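Local coordinates for acyl-CoA Binding Protein (Moniliophthora perniciosa, PDB 3FP5) that probably binds long-chain acyl-CoA esters in its fold of helices and so takes part in fatty acid metabolism, at residues 91-94 and 95-98. Numbering follows the deposited sequence.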
loop_
_atom_site.group_PDB
_atom_site.type_symbol
_atom_site.label_atom_id
_atom_site.label_comp_id
_atom_site.label_asym_id
_atom_site.label_seq_id
_atom_site.Cartn_x
_atom_site.Cartn_y
_atom_site.Cartn_z
ATOM N N ALA A 91 -9.863 9.236 8.036
ATOM C CA ALA A 91 -11.217 9.233 7.477
ATOM C C ALA A 91 -12.238 9.304 8.606
ATOM O O ALA A 91 -13.233 10.033 8.521
ATOM C CB ALA A 91 -11.450 8.003 6.626
ATOM N N ASP A 92 -11.999 8.517 9.648
ATOM C CA ASP A 92 -12.728 8.645 10.897
ATOM C C ASP A 92 -14.245 8.499 10.725
ATOM O O ASP A 92 -15.028 9.350 11.169
ATOM C CB ASP A 92 -12.390 9.986 11.546
ATOM C CG ASP A 92 -13.015 10.144 12.914
ATOM O OD1 ASP A 92 -12.900 9.205 13.737
ATOM O OD2 ASP A 92 -13.618 11.210 13.159
ATOM N N THR A 93 -14.651 7.421 10.065
ATOM C CA THR A 93 -16.065 7.093 9.919
ATOM C C THR A 93 -16.328 5.734 10.561
ATOM O O THR A 93 -15.396 4.997 10.896
ATOM C CB THR A 93 -16.497 7.046 8.434
ATOM O OG1 THR A 93 -15.812 5.985 7.760
ATOM C CG2 THR A 93 -16.191 8.369 7.733
ATOM N N GLU A 94 -17.597 5.392 10.742
ATOM C CA GLU A 94 -17.912 4.083 11.286
ATOM C C GLU A 94 -17.434 3.007 10.328
ATOM O O GLU A 94 -17.049 1.917 10.749
ATOM C CB GLU A 94 -19.417 3.956 11.533
ATOM C CG GLU A 94 -19.896 4.829 12.679
ATOM C CD GLU A 94 -19.293 4.398 14.003
ATOM O OE1 GLU A 94 -19.122 3.178 14.210
ATOM O OE2 GLU A 94 -18.992 5.277 14.837
ATOM N N GLU A 95 -17.464 3.315 9.034
ATOM C CA GLU A 95 -16.974 2.379 8.028
ATOM C C GLU A 95 -15.467 2.163 8.182
ATOM O O GLU A 95 -15.001 1.021 8.214
ATOM C CB GLU A 95 -17.304 2.863 6.614
ATOM C CG GLU A 95 -16.775 1.941 5.511
ATOM C CD GLU A 95 -17.085 2.447 4.110
ATOM O OE1 GLU A 95 -17.636 3.562 3.979
ATOM O OE2 GLU A 95 -16.783 1.719 3.136
ATOM N N SER A 96 -14.710 3.251 8.300
ATOM C CA SER A 96 -13.262 3.128 8.464
ATOM C C SER A 96 -12.916 2.420 9.784
ATOM O O SER A 96 -11.964 1.640 9.842
ATOM C CB SER A 96 -12.543 4.482 8.335
ATOM O OG SER A 96 -12.702 5.300 9.475
ATOM N N LYS A 97 -13.694 2.676 10.833
ATOM C CA LYS A 97 -13.464 1.989 12.103
ATOM C C LYS A 97 -13.636 0.473 11.968
ATOM O O LYS A 97 -12.901 -0.311 12.576
ATOM C CB LYS A 97 -14.379 2.542 13.199
ATOM C CG LYS A 97 -13.925 3.891 13.728
ATOM C CD LYS A 97 -14.820 4.386 14.859
ATOM C CE LYS A 97 -14.361 5.751 15.362
ATOM N NZ LYS A 97 -14.259 6.745 14.253
ATOM N N LYS A 98 -14.613 0.064 11.167
ATOM C CA LYS A 98 -14.852 -1.345 10.897
ATOM C C LYS A 98 -13.654 -1.969 10.177
ATOM O O LYS A 98 -13.255 -3.102 10.475
ATOM C CB LYS A 98 -16.110 -1.475 10.035
ATOM C CG LYS A 98 -16.858 -2.780 10.157
ATOM C CD LYS A 98 -18.230 -2.639 9.487
ATOM C CE LYS A 98 -19.019 -3.939 9.525
ATOM N NZ LYS A 98 -20.117 -3.945 8.509
HETATM O O HOH W 1 -16.990 5.891 5.287
#
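Thr93 and Ser96 grip each other through a reciprocal pair of bonds that meets the definition of a capping box. Ser96 N donates to Thr93 OG1 at 3.0 Å and a nearly straight N-H...O angle of 166°, while Thr93 N gives its hydrogen to Ser96 OG at 2.9 Å. Thr93 stands at the N-cap of helix 94-105; chi1 of 64° sets OG1 between its own N and carbonyl carbon, where it faces Ser96 N. A water joins the same oxygen to the carboxylate of Glu95, donating to Glu95 OE1 at 2.7 Å.

One step further out, Lys97 reaches back along the turn to form a salt bridge, its NZ 2.9 Å from Asp92 OD1. The ammonium comes from above the carboxylate plane, 44° out of it, and the two side chains run side by side in the same direction; the final bend of the lysine, at chi4, brings NZ to the aspartate. The regular helical bonding starts with Lys97 N to Thr93 O at 2.9 Å, followed by Lys98 N to Glu94 O.

Carbon contacts across the turn are few: Ala91 CB lies 4.1 Å from Ser96 CB. Lys97 CG lies 3.4 Å from Thr93 O as the aliphatic part of the lysine passes it. Asp92, the first residue beyond helix 73-91, takes positive phi, and the chain turns at once into helix 94-105. Ser96, the buried member, ties the two helices together by also hydrogen bonding through OG to Leu88 O, while Ile24 from a loop packs against Ala91, Glu95 and Ser96.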